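Local coordinates for protein 1,4-dihydroxy-2-naphthoyl-CoA hydrolase (Prochlorococcus marinus, PDB 2HX5) that probably hydrolyses 1,4-dihydroxy-2-naphthoyl-CoA to 1,4-dihydroxy-2-naphthoate and CoA, a step in phylloquinone (vitamin K1) biosynthesis, at residues R32-S37 with A114-R119; A50-G55 with V65-I70; F100-E105 with D138-A143; H120-A125 with C131-G136. All coordinates share one frame; numbering follows the deposited sequence.

Contact 1: residues R32-S37 with A114-R119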
loop_
_atom_site.group_PDB
_atom_site.type_symbol
_atom_site.label_atom_id
_atom_site.label_comp_id
_atom_site.label_asym_id
_atom_site.label_seq_id
_atom_site.Cartn_x
_atom_site.Cartn_y
_atom_site.Cartn_z
ATOM N N ARG A 32 -6.642 4.914 4.165
ATOM C CA ARG A 32 -7.079 4.374 2.877
ATOM C C ARG A 32 -8.560 3.969 2.917
ATOM O O ARG A 32 -9.376 4.244 2.036
ATOM C CB ARG A 32 -6.237 3.148 2.433
ATOM C CG ARG A 32 -6.796 2.534 1.152
ATOM C CD ARG A 32 -5.813 1.473 0.669
ATOM N NE ARG A 32 -5.800 0.292 1.537
ATOM C CZ ARG A 32 -6.664 -0.710 1.488
ATOM N NH1 ARG A 32 -7.695 -0.754 0.665
ATOM N NH2 ARG A 32 -6.515 -1.717 2.319
ATOM N N TRP A 33 -8.929 3.289 3.992
ATOM C CA TRP A 33 -10.332 2.889 4.146
ATOM C C TRP A 33 -11.273 4.095 4.178
ATOM O O TRP A 33 -12.400 4.074 3.654
ATOM C CB TRP A 33 -10.560 2.063 5.408
ATOM C CG TRP A 33 -9.775 0.754 5.454
ATOM C CD1 TRP A 33 -9.056 0.178 4.471
ATOM C CD2 TRP A 33 -9.576 -0.037 6.604
ATOM N NE1 TRP A 33 -8.463 -0.977 4.925
ATOM C CE2 TRP A 33 -8.759 -1.133 6.242
ATOM C CE3 TRP A 33 -10.035 0.062 7.922
ATOM C CZ2 TRP A 33 -8.370 -2.111 7.163
ATOM C CZ3 TRP A 33 -9.666 -0.914 8.809
ATOM C CH2 TRP A 33 -8.844 -1.989 8.428
ATOM N N CYS A 34 -10.840 5.155 4.859
ATOM C CA CYS A 34 -11.644 6.381 4.869
ATOM C C CYS A 34 -11.841 6.960 3.489
ATOM O O CYS A 34 -12.957 7.217 3.037
ATOM C CB CYS A 34 -10.979 7.420 5.741
ATOM S SG CYS A 34 -10.968 7.127 7.538
ATOM N N HIS A 35 -10.746 7.096 2.757
ATOM C CA HIS A 35 -10.825 7.679 1.438
ATOM C C HIS A 35 -11.702 6.833 0.530
ATOM O O HIS A 35 -12.577 7.325 -0.208
ATOM C CB HIS A 35 -9.440 7.896 0.853
ATOM C CG HIS A 35 -9.376 8.786 -0.364
ATOM N ND1 HIS A 35 -9.908 8.447 -1.598
ATOM C CD2 HIS A 35 -8.777 9.989 -0.523
ATOM C CE1 HIS A 35 -9.608 9.419 -2.457
ATOM N NE2 HIS A 35 -8.969 10.376 -1.820
ATOM N N GLU A 36 -11.484 5.515 0.585
ATOM C CA GLU A 36 -12.327 4.639 -0.240
ATOM C C GLU A 36 -13.796 4.705 0.155
ATOM O O GLU A 36 -14.669 4.647 -0.703
ATOM C CB GLU A 36 -11.874 3.186 -0.126
ATOM C CG GLU A 36 -10.502 2.900 -0.681
ATOM C CD GLU A 36 -10.071 1.437 -0.711
ATOM O OE1 GLU A 36 -10.883 0.606 -0.269
ATOM O OE2 GLU A 36 -8.956 1.169 -1.206
ATOM N N SER A 37 -14.104 4.832 1.446
ATOM C CA SER A 37 -15.515 4.956 1.857
ATOM C C SER A 37 -16.146 6.266 1.424
ATOM O O SER A 37 -17.342 6.334 1.174
ATOM C CB SER A 37 -15.696 4.749 3.361
ATOM O OG SER A 37 -15.322 5.892 4.120
ATOM N N ALA A 114 -12.040 2.954 16.176
ATOM C CA ALA A 114 -11.218 4.032 15.646
ATOM C C ALA A 114 -12.132 5.109 15.078
ATOM O O ALA A 114 -13.302 4.853 14.694
ATOM C CB ALA A 114 -10.268 3.501 14.552
ATOM N N HIS A 115 -11.607 6.324 14.954
ATOM C CA HIS A 115 -12.296 7.339 14.217
ATOM C C HIS A 115 -11.268 8.251 13.561
ATOM O O HIS A 115 -10.113 8.280 13.995
ATOM C CB HIS A 115 -13.275 8.136 15.074
ATOM C CG HIS A 115 -12.670 8.775 16.273
ATOM N ND1 HIS A 115 -12.001 9.977 16.214
ATOM C CD2 HIS A 115 -12.669 8.405 17.573
ATOM C CE1 HIS A 115 -11.638 10.325 17.444
ATOM N NE2 HIS A 115 -12.015 9.378 18.276
ATOM N N ALA A 116 -11.663 8.944 12.502
ATOM C CA ALA A 116 -10.743 9.741 11.721
ATOM C C ALA A 116 -11.462 10.939 11.167
ATOM O O ALA A 116 -12.688 10.990 11.078
ATOM C CB ALA A 116 -10.170 8.941 10.573
ATOM N N LEU A 117 -10.692 11.923 10.724
ATOM C CA LEU A 117 -11.218 13.164 10.167
ATOM C C LEU A 117 -10.320 13.525 8.997
ATOM O O LEU A 117 -9.087 13.498 9.135
ATOM C CB LEU A 117 -11.180 14.270 11.230
ATOM C CG LEU A 117 -11.719 15.601 10.792
ATOM C CD1 LEU A 117 -13.270 15.590 10.799
ATOM C CD2 LEU A 117 -11.301 16.747 11.793
ATOM N N ILE A 118 -10.880 13.866 7.838
ATOM C CA ILE A 118 -10.160 14.254 6.640
ATOM C C ILE A 118 -10.739 15.568 6.172
ATOM O O ILE A 118 -11.952 15.668 5.991
ATOM C CB ILE A 118 -10.270 13.204 5.533
ATOM C CG1 ILE A 118 -9.647 11.883 5.961
ATOM C CG2 ILE A 118 -9.527 13.697 4.255
ATOM C CD1 ILE A 118 -9.648 10.779 4.875
ATOM N N ARG A 119 -9.898 16.590 5.991
ATOM C CA ARG A 119 -10.300 17.912 5.500
ATOM C C ARG A 119 -9.743 18.205 4.143
ATOM O O ARG A 119 -8.562 18.035 3.909
ATOM C CB ARG A 119 -9.825 18.972 6.504
ATOM C CG ARG A 119 -10.313 20.370 6.218
ATOM C CD ARG A 119 -9.792 21.397 7.273
ATOM N NE ARG A 119 -10.126 20.959 8.616
ATOM C CZ ARG A 119 -9.277 20.914 9.667
ATOM N NH1 ARG A 119 -8.027 21.407 9.624
ATOM N NH2 ARG A 119 -9.675 20.370 10.802
#

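Contact 2: residues A50-G55 with V65-I70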
loop_
_atom_site.group_PDB
_atom_site.type_symbol
_atom_site.label_atom_id
_atom_site.label_comp_id
_atom_site.label_asym_id
_atom_site.label_seq_id
_atom_site.Cartn_x
_atom_site.Cartn_y
_atom_site.Cartn_z
ATOM N N ALA A 50 -16.316 10.051 -13.073
ATOM C CA ALA A 50 -15.824 10.797 -14.215
ATOM C C ALA A 50 -15.922 12.320 -14.057
ATOM O O ALA A 50 -15.149 13.054 -14.704
ATOM C CB ALA A 50 -16.520 10.321 -15.519
ATOM N N ASP A 51 -16.875 12.785 -13.242
ATOM C CA ASP A 51 -17.025 14.204 -12.957
ATOM C C ASP A 51 -16.170 14.739 -11.831
ATOM O O ASP A 51 -16.001 15.952 -11.677
ATOM C CB ASP A 51 -18.489 14.479 -12.602
ATOM C CG ASP A 51 -19.443 14.203 -13.758
ATOM O OD1 ASP A 51 -19.043 14.346 -14.960
ATOM O OD2 ASP A 51 -20.601 13.833 -13.468
ATOM N N ILE A 52 -15.626 13.849 -11.010
ATOM C CA ILE A 52 -14.901 14.281 -9.798
ATOM C C ILE A 52 -13.430 13.889 -9.773
ATOM O O ILE A 52 -12.586 14.695 -9.374
ATOM C CB ILE A 52 -15.615 13.799 -8.475
ATOM C CG1 ILE A 52 -17.098 14.224 -8.487
ATOM C CG2 ILE A 52 -14.844 14.305 -7.197
ATOM C CD1 ILE A 52 -17.959 13.632 -7.383
ATOM N N PHE A 53 -13.117 12.664 -10.186
ATOM C CA PHE A 53 -11.768 12.106 -9.992
ATOM C C PHE A 53 -11.028 12.031 -11.306
ATOM O O PHE A 53 -11.522 11.479 -12.266
ATOM C CB PHE A 53 -11.824 10.692 -9.344
ATOM C CG PHE A 53 -12.337 10.720 -7.927
ATOM C CD1 PHE A 53 -11.517 11.070 -6.859
ATOM C CD2 PHE A 53 -13.681 10.454 -7.674
ATOM C CE1 PHE A 53 -12.027 11.125 -5.547
ATOM C CE2 PHE A 53 -14.172 10.491 -6.357
ATOM C CZ PHE A 53 -13.362 10.851 -5.323
ATOM N N PRO A 54 -9.789 12.564 -11.329
ATOM C CA PRO A 54 -8.985 12.316 -12.513
ATOM C C PRO A 54 -8.682 10.801 -12.622
ATOM O O PRO A 54 -8.782 10.026 -11.635
ATOM C CB PRO A 54 -7.706 13.120 -12.249
ATOM C CG PRO A 54 -7.791 13.688 -10.967
ATOM C CD PRO A 54 -9.089 13.369 -10.312
ATOM N N GLY A 55 -8.299 10.410 -13.828
ATOM C CA GLY A 55 -7.956 9.017 -14.115
ATOM C C GLY A 55 -9.147 8.139 -14.485
ATOM O O GLY A 55 -8.995 6.915 -14.628
ATOM N N VAL A 65 -11.735 20.860 -10.956
ATOM C CA VAL A 65 -11.535 21.200 -9.518
ATOM C C VAL A 65 -10.876 20.018 -8.830
ATOM O O VAL A 65 -11.372 18.883 -8.990
ATOM C CB VAL A 65 -12.883 21.544 -8.814
ATOM C CG1 VAL A 65 -12.675 21.786 -7.333
ATOM C CG2 VAL A 65 -13.502 22.782 -9.462
ATOM N N ALA A 66 -9.736 20.259 -8.171
ATOM C CA ALA A 66 -9.038 19.272 -7.360
ATOM C C ALA A 66 -9.528 19.462 -5.923
ATOM O O ALA A 66 -9.937 20.525 -5.526
ATOM C CB ALA A 66 -7.517 19.485 -7.398
ATOM N N LEU A 67 -9.526 18.385 -5.149
ATOM C CA LEU A 67 -9.998 18.379 -3.740
ATOM C C LEU A 67 -8.870 17.856 -2.828
ATOM O O LEU A 67 -9.045 16.824 -2.104
ATOM C CB LEU A 67 -11.257 17.533 -3.603
ATOM C CG LEU A 67 -12.476 17.908 -4.421
ATOM C CD1 LEU A 67 -13.585 16.898 -4.306
ATOM C CD2 LEU A 67 -13.026 19.267 -3.986
ATOM N N PRO A 68 -7.722 18.506 -2.844
ATOM C CA PRO A 68 -6.610 18.010 -2.019
ATOM C C PRO A 68 -6.951 17.979 -0.523
ATOM O O PRO A 68 -7.625 18.846 0.024
ATOM C CB PRO A 68 -5.498 19.017 -2.240
ATOM C CG PRO A 68 -6.203 20.270 -2.700
ATOM C CD PRO A 68 -7.324 19.736 -3.555
ATOM N N ILE A 69 -6.445 16.948 0.108
ATOM C CA ILE A 69 -6.490 16.812 1.535
ATOM C C ILE A 69 -5.432 17.720 2.148
ATOM O O ILE A 69 -4.234 17.573 1.881
ATOM C CB ILE A 69 -6.322 15.321 1.966
ATOM C CG1 ILE A 69 -7.564 14.551 1.462
ATOM C CG2 ILE A 69 -6.132 15.159 3.454
ATOM C CD1 ILE A 69 -7.409 13.011 1.332
ATOM N N ILE A 70 -5.865 18.633 3.030
ATOM C CA ILE A 70 -4.955 19.537 3.684
ATOM C C ILE A 70 -4.643 19.134 5.134
ATOM O O ILE A 70 -3.671 19.628 5.704
ATOM C CB ILE A 70 -5.453 21.006 3.622
ATOM C CG1 ILE A 70 -6.865 21.136 4.152
ATOM C CG2 ILE A 70 -5.370 21.470 2.172
ATOM C CD1 ILE A 70 -7.293 22.586 4.540
HETATM O O HOH W 1 -13.553 17.285 -8.345
#

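Contact 3: residues F100-E105 with D138-A143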
loop_
_atom_site.group_PDB
_atom_site.type_symbol
_atom_site.label_atom_id
_atom_site.label_comp_id
_atom_site.label_asym_id
_atom_site.label_seq_id
_atom_site.Cartn_x
_atom_site.Cartn_y
_atom_site.Cartn_z
ATOM N N PHE A 100 -14.540 21.315 2.907
ATOM C CA PHE A 100 -15.367 20.423 3.689
ATOM C C PHE A 100 -14.473 19.422 4.439
ATOM O O PHE A 100 -13.286 19.228 4.084
ATOM C CB PHE A 100 -16.422 19.705 2.829
ATOM C CG PHE A 100 -15.878 18.657 1.907
ATOM C CD1 PHE A 100 -15.348 19.003 0.676
ATOM C CD2 PHE A 100 -15.887 17.319 2.277
ATOM C CE1 PHE A 100 -14.818 18.062 -0.174
ATOM C CE2 PHE A 100 -15.357 16.358 1.426
ATOM C CZ PHE A 100 -14.826 16.755 0.190
ATOM N N GLN A 101 -15.028 18.805 5.455
ATOM C CA GLN A 101 -14.358 17.660 6.097
ATOM C C GLN A 101 -15.370 16.536 6.276
ATOM O O GLN A 101 -16.573 16.737 6.157
ATOM C CB GLN A 101 -13.679 18.105 7.374
ATOM C CG GLN A 101 -14.545 18.631 8.403
ATOM C CD GLN A 101 -13.771 19.253 9.571
ATOM O OE1 GLN A 101 -12.575 19.660 9.472
ATOM N NE2 GLN A 101 -14.427 19.280 10.681
ATOM N N VAL A 102 -14.825 15.330 6.443
ATOM C CA VAL A 102 -15.579 14.129 6.696
ATOM C C VAL A 102 -15.007 13.468 7.925
ATOM O O VAL A 102 -13.810 13.254 7.982
ATOM C CB VAL A 102 -15.582 13.146 5.499
ATOM C CG1 VAL A 102 -16.528 12.027 5.778
ATOM C CG2 VAL A 102 -15.917 13.898 4.169
ATOM N N HIS A 103 -15.897 13.125 8.845
ATOM C CA HIS A 103 -15.579 12.347 10.025
ATOM C C HIS A 103 -16.002 10.899 9.754
ATOM O O HIS A 103 -17.099 10.648 9.200
ATOM C CB HIS A 103 -16.284 12.912 11.261
ATOM C CG HIS A 103 -15.959 12.215 12.533
ATOM N ND1 HIS A 103 -16.722 11.161 12.975
ATOM C CD2 HIS A 103 -15.025 12.459 13.498
ATOM C CE1 HIS A 103 -16.273 10.772 14.159
ATOM N NE2 HIS A 103 -15.238 11.545 14.494
ATOM N N PHE A 104 -15.167 9.937 10.155
ATOM C CA PHE A 104 -15.383 8.542 9.917
ATOM C C PHE A 104 -15.334 7.850 11.254
ATOM O O PHE A 104 -14.325 7.949 11.978
ATOM C CB PHE A 104 -14.253 7.993 9.046
ATOM C CG PHE A 104 -14.085 8.692 7.712
ATOM C CD1 PHE A 104 -13.346 9.846 7.574
ATOM C CD2 PHE A 104 -14.710 8.165 6.579
ATOM C CE1 PHE A 104 -13.195 10.473 6.351
ATOM C CE2 PHE A 104 -14.542 8.782 5.379
ATOM C CZ PHE A 104 -13.776 9.937 5.263
ATOM N N GLU A 105 -16.370 7.091 11.597
ATOM C CA GLU A 105 -16.366 6.298 12.831
ATOM C C GLU A 105 -16.404 4.804 12.461
ATOM O O GLU A 105 -17.262 4.407 11.651
ATOM C CB GLU A 105 -17.598 6.674 13.642
ATOM C CG GLU A 105 -17.768 5.960 14.874
ATOM C CD GLU A 105 -19.088 6.349 15.568
ATOM O OE1 GLU A 105 -19.319 7.545 15.770
ATOM O OE2 GLU A 105 -19.890 5.448 15.848
ATOM N N ASP A 138 -21.300 19.655 -3.500
ATOM C CA ASP A 138 -22.224 20.480 -2.761
ATOM C C ASP A 138 -23.586 19.804 -2.581
ATOM O O ASP A 138 -24.158 19.851 -1.511
ATOM C CB ASP A 138 -22.400 21.815 -3.450
ATOM C CG ASP A 138 -21.702 22.955 -2.722
ATOM O OD1 ASP A 138 -21.294 22.792 -1.547
ATOM O OD2 ASP A 138 -21.581 24.041 -3.346
ATOM N N ARG A 139 -24.096 19.132 -3.612
ATOM C CA ARG A 139 -25.335 18.344 -3.450
ATOM C C ARG A 139 -25.258 17.220 -2.412
ATOM O O ARG A 139 -26.196 17.029 -1.603
ATOM C CB ARG A 139 -25.747 17.765 -4.794
ATOM C CG ARG A 139 -26.331 18.798 -5.737
ATOM C CD ARG A 139 -26.992 18.161 -6.944
ATOM N NE ARG A 139 -26.041 17.645 -7.915
ATOM C CZ ARG A 139 -25.915 16.369 -8.272
ATOM N NH1 ARG A 139 -26.659 15.414 -7.710
ATOM N NH2 ARG A 139 -25.007 16.057 -9.201
ATOM N N TRP A 140 -24.154 16.482 -2.442
ATOM C CA TRP A 140 -23.881 15.461 -1.478
ATOM C C TRP A 140 -23.793 16.006 -0.059
ATOM O O TRP A 140 -24.356 15.418 0.845
ATOM C CB TRP A 140 -22.622 14.728 -1.909
ATOM C CG TRP A 140 -22.106 13.685 -0.944
ATOM C CD1 TRP A 140 -22.537 12.383 -0.780
ATOM C CD2 TRP A 140 -20.976 13.834 -0.076
ATOM N NE1 TRP A 140 -21.767 11.754 0.170
ATOM C CE2 TRP A 140 -20.797 12.619 0.597
ATOM C CE3 TRP A 140 -20.081 14.887 0.170
ATOM C CZ2 TRP A 140 -19.773 12.434 1.536
ATOM C CZ3 TRP A 140 -19.083 14.706 1.048
ATOM C CH2 TRP A 140 -18.931 13.503 1.740
ATOM N N LEU A 141 -23.057 17.091 0.151
ATOM C CA LEU A 141 -22.971 17.740 1.463
ATOM C C LEU A 141 -24.358 18.145 1.947
ATOM O O LEU A 141 -24.749 17.844 3.090
ATOM C CB LEU A 141 -22.032 18.944 1.409
ATOM C CG LEU A 141 -20.570 18.613 1.247
ATOM C CD1 LEU A 141 -19.741 19.854 0.936
ATOM C CD2 LEU A 141 -20.021 17.933 2.502
ATOM N N GLU A 142 -25.134 18.793 1.075
ATOM C CA GLU A 142 -26.461 19.238 1.469
ATOM C C GLU A 142 -27.354 18.031 1.839
ATOM O O GLU A 142 -28.073 18.093 2.865
ATOM C CB GLU A 142 -27.086 20.076 0.355
ATOM C CG GLU A 142 -28.266 20.954 0.846
ATOM C CD GLU A 142 -27.784 22.107 1.759
ATOM O OE1 GLU A 142 -26.603 22.511 1.639
ATOM O OE2 GLU A 142 -28.570 22.603 2.600
ATOM N N ALA A 143 -27.327 16.971 1.026
ATOM C CA ALA A 143 -28.188 15.799 1.220
ATOM C C ALA A 143 -27.820 15.067 2.488
ATOM O O ALA A 143 -28.639 14.379 3.072
ATOM C CB ALA A 143 -28.146 14.854 -0.002
#

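Contact 4: residues H120-A125 with C131-G136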
loop_
_atom_site.group_PDB
_atom_site.type_symbol
_atom_site.label_atom_id
_atom_site.label_comp_id
_atom_site.label_asym_id
_atom_site.label_seq_id
_atom_site.Cartn_x
_atom_site.Cartn_y
_atom_site.Cartn_z
ATOM N N HIS A 120 -10.638 18.661 3.243
ATOM C CA HIS A 120 -10.326 18.962 1.866
ATOM C C HIS A 120 -10.498 20.422 1.541
ATOM O O HIS A 120 -11.412 21.063 2.084
ATOM C CB HIS A 120 -11.306 18.216 0.940
ATOM C CG HIS A 120 -11.283 16.713 1.034
ATOM N ND1 HIS A 120 -10.709 15.907 0.061
ATOM C CD2 HIS A 120 -11.828 15.878 1.962
ATOM C CE1 HIS A 120 -10.870 14.633 0.441
ATOM N NE2 HIS A 120 -11.578 14.593 1.555
ATOM N N LEU A 121 -9.699 20.915 0.606
ATOM C CA LEU A 121 -9.862 22.246 0.060
ATOM C C LEU A 121 -10.153 22.070 -1.428
ATOM O O LEU A 121 -9.461 21.271 -2.103
ATOM C CB LEU A 121 -8.549 23.017 0.258
ATOM C CG LEU A 121 -8.372 24.486 -0.017
ATOM C CD1 LEU A 121 -9.470 25.315 0.655
ATOM C CD2 LEU A 121 -6.977 24.867 0.527
ATOM N N ALA A 122 -11.088 22.867 -1.945
ATOM C CA ALA A 122 -11.311 22.904 -3.395
ATOM C C ALA A 122 -10.357 23.919 -4.035
ATOM O O ALA A 122 -10.333 25.083 -3.618
ATOM C CB ALA A 122 -12.780 23.225 -3.750
ATOM N N ILE A 123 -9.578 23.472 -5.023
ATOM C CA ILE A 123 -8.723 24.349 -5.813
ATOM C C ILE A 123 -8.917 24.067 -7.278
ATOM O O ILE A 123 -9.275 22.962 -7.691
ATOM C CB ILE A 123 -7.230 24.221 -5.447
ATOM C CG1 ILE A 123 -6.693 22.832 -5.801
ATOM C CG2 ILE A 123 -7.051 24.564 -3.963
ATOM C CD1 ILE A 123 -5.195 22.620 -5.450
ATOM N N ASN A 124 -8.638 25.060 -8.106
ATOM C CA ASN A 124 -8.623 24.848 -9.551
ATOM C C ASN A 124 -7.439 23.939 -9.820
ATOM O O ASN A 124 -6.313 24.225 -9.381
ATOM C CB ASN A 124 -8.516 26.182 -10.264
ATOM C CG ASN A 124 -8.420 26.032 -11.771
ATOM O OD1 ASN A 124 -7.376 25.686 -12.294
ATOM N ND2 ASN A 124 -9.496 26.286 -12.464
ATOM N N ALA A 125 -7.663 22.859 -10.562
ATOM C CA ALA A 125 -6.601 21.890 -10.747
ATOM C C ALA A 125 -5.379 22.435 -11.496
ATOM O O ALA A 125 -4.278 21.951 -11.277
ATOM C CB ALA A 125 -7.151 20.597 -11.458
ATOM N N CYS A 131 -11.102 27.635 -4.962
ATOM C CA CYS A 131 -12.305 27.861 -5.754
ATOM C C CYS A 131 -13.520 27.262 -5.077
ATOM O O CYS A 131 -13.391 26.593 -4.047
ATOM C CB CYS A 131 -12.136 27.292 -7.155
ATOM S SG CYS A 131 -12.030 25.498 -7.245
ATOM N N ALA A 132 -14.694 27.452 -5.660
ATOM C CA ALA A 132 -15.890 26.851 -5.066
ATOM C C ALA A 132 -15.920 25.337 -5.192
ATOM O O ALA A 132 -15.385 24.753 -6.140
ATOM C CB ALA A 132 -17.131 27.441 -5.700
ATOM N N LEU A 133 -16.542 24.679 -4.210
ATOM C CA LEU A 133 -16.767 23.235 -4.283
ATOM C C LEU A 133 -17.523 22.863 -5.578
ATOM O O LEU A 133 -18.414 23.605 -6.014
ATOM C CB LEU A 133 -17.562 22.761 -3.055
ATOM C CG LEU A 133 -16.814 22.828 -1.727
ATOM C CD1 LEU A 133 -17.820 22.676 -0.594
ATOM C CD2 LEU A 133 -15.702 21.791 -1.682
ATOM N N PRO A 134 -17.177 21.719 -6.197
ATOM C CA PRO A 134 -17.958 21.263 -7.347
ATOM C C PRO A 134 -19.410 21.052 -6.971
ATOM O O PRO A 134 -19.723 20.647 -5.875
ATOM C CB PRO A 134 -17.340 19.912 -7.696
ATOM C CG PRO A 134 -16.023 19.908 -7.118
ATOM C CD PRO A 134 -16.125 20.747 -5.876
ATOM N N GLU A 135 -20.298 21.272 -7.931
ATOM C CA GLU A 135 -21.724 21.222 -7.654
ATOM C C GLU A 135 -22.159 19.867 -7.094
ATOM O O GLU A 135 -23.001 19.848 -6.239
ATOM C CB GLU A 135 -22.529 21.538 -8.914
ATOM C CG GLU A 135 -22.424 20.469 -10.020
ATOM C CD GLU A 135 -23.558 19.413 -9.939
ATOM O OE1 GLU A 135 -24.590 19.701 -9.285
ATOM O OE2 GLU A 135 -23.393 18.306 -10.512
ATOM N N GLY A 136 -21.614 18.762 -7.586
ATOM C CA GLY A 136 -22.011 17.440 -7.105
ATOM C C GLY A 136 -21.627 17.230 -5.664
ATOM O O GLY A 136 -22.373 16.629 -4.892
#

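Contact 1: residues R32-S37 with A114-R119
Cys34 holds its sulfur anti to the carbonyl carbon (chi1 -70°), and Ile118 turns CG1 the same way and then runs out straight to CD1 (chi2 -177°); these torsions bring the two side chains into touch. The thiol SG lands on the methyl of Ala116, with Cys34 SG 3.6 Å from Ala116 CB. Two residues along the strand, on the same face, the outstretched tip of Ile118 comes up under the root of the same cysteine, where its CD1 lies 3.7 Å from Cys34 CB. A single small side chain thus rests on two successive inward-facing strand residues, SG on one and CB on the other, and all of it is buried. His35 takes a lesser part, its backbone N lying near the tip of Ile118. Its ring is held from elsewhere: ND1 is hydrogen-bonded to Glu39, and His26 of a third subunit meets it edge-to-face.

Away from the strand, Arg32 NH1 forms a salt bridge to Glu36 OE2 at 3.0 Å, leaving in the guanidinium plane but reaching the carboxylate from above its plane. Glu36 has a second cationic partner in Arg12, so its charge is probably well balanced.

The short axes pass 9.6 Å apart at 62°, an ordinary helix-on-sheet spacing, with small Cys34 and Ala116 at the interface. A long helix, 29-45, laid across the concave face of an antiparallel sheet is the hallmark of the hot-dog fold, the helix being the sausage in its bun.

Contact 2: residues A50-G55 with V65-I70
Ile52 meets Leu67 through one branch; the isoleucine is modelled in two conformers and one of them is described here, so this side-chain contact is tentative. From CB the side chain divides at once. CG2 stands anti to the backbone N (CG1 at chi1 -53°) and takes the branch toward the other segment, where Ile52 CG2 is 4.1 Å from Leu67 CD1, the two side chains meeting at a slant. The same methyl also sits over one face of the Phe53 ring, 3.9 Å above its plane and shifted toward the rim. The other branch, CG1 and then CD1, runs out extended; around the side chain as a whole lie Leu47 and Ile137, and a 2-ethoxyethanol molecule is about 4 Å away.

Behind this light apolar touch the backbones are joined by water. The carbonyl oxygens Ile52 O and Val65 O, two acceptors that cannot bond each other, lie 4.4 Å apart. A water donates to both, at 2.9 Å to Ile52 O and 2.8 Å to Val65 O, so both its hydrogens are spent on the bridge.

The contact lies at the surface, where the short helix 49-52 comes up to the start of strand 65-76, outermost in the sheet of this chain, whose Ile70 bonds through its backbone to a third subunit. Helix 135-143 supplies Ile137 against both Ile52 and Leu67, helix 29-45 packs Trp38 on Leu67, and strand 111-124 pairs with 65-76.

Contact 3: residues F100-E105 with D138-A143
Phe100 and Leu141 meet first: the leucine fork closes on the root of the phenylalanine, with Leu141 CD1 3.8 Å and Leu141 CD2 4.0 Å from Phe100 CB. The two side chains cross nearly at a right angle. Farther out on the Phe100 ring, CE2 comes within 4.1 Å of Trp140 CZ3, an oblique approach between two rings. The indole's far corner reaches on to Val102, whose CG2 lies 3.9 Å from Trp140 CH2, at the edge of the indole and in its plane. That methyl also sits at the edge of the Phe100 ring, in the corner where the two aromatics meet.

Trp140 owes its reach to its first torsion, which sends CG anti to the backbone N (chi1 175°) and carries the indole out from the helix to the strand.

A second shell sets these groups in place. His120 stacks on the Phe100 ring, Leu133 packs against both Phe100 and Leu141, and Trp140 NE1 is hydrogen-bonded to Ser41 of helix 29-45. On the strand side, the other Val102 methyl, CG1, lies over a face of Phe104.

Across the interface everything is carbon on carbon, and the indole nitrogen, the polar atom of the Trp140 side chain, is satisfied by its bond to Ser41. On the helix, Asp138 and Glu142 both pair with Arg94, clear of the apolar contact, so helix and sheet are held here by shape and exclusion of water.

Contact 4: residues H120-A125 with C131-G136
Cys131 N donates to Ala122 O at 3.0 Å, the one hydrogen bond between these two segments. It is nearly straight at the hydrogen (164°). It ties the returning chain to the strand just where the two backbones come near each other.

The side chain of Cys131 then folds back over the strand. Its sulfur sits between the residue's own N and carbonyl carbon (chi1 67°), which lays it against the next peptide link: Cys131 SG is 3.4 Å from Ile123 C and 3.5 Å from Asn124 N. These are close packing contacts of a thiol on backbone. Ala122 packs on the same loop through its methyl. This points at the loop and meets carbonyl oxygens, with Ala122 CB 3.4 Å from Cys131 O, and beyond them a branch of Leu133, whose CD2 lies 3.9 Å from Ala122 CB. Small Ala122 is thus covered by three consecutive residues of 131-133.

Asn124 is held from the turn that follows, its OD1 accepting from the backbone N of both Gln126 and Thr127.

The arrangement closes the short connection from the end of strand 111-124, beyond its break at Ala122, to helix 135-143, with Pro134 at the helix N-cap. Ile123 pairs through its backbone with Ala66 of strand 65-76, whose Val65 touches Cys131, while His120 pairs with Phe100 of strand 99-108; Leu133 packs on Asp138 and Leu141 of helix 135-143.

Overall arrangement
Contacts 1 and 3 form the core, each packing a helix on neighbouring strands of one sheet through apolar side-chain contacts; 2 and 4 lie farther out and lean on backbone polarity, a bridging water in one and a direct hydrogen bond in the other. Strand 111-124 serves both contact 1 and contact 4, and helix 135-143 both 3 and 4. Contacts 2 and 4, centres about 8 Å apart, are joined further by Leu67 O with His120 ND1. Contact 1 adjoins contact 3 where Phe104 packs on helix 29-45. Other subunits reach contacts 1 and 2, whereas no other chain of the assembly touches 3 or 4.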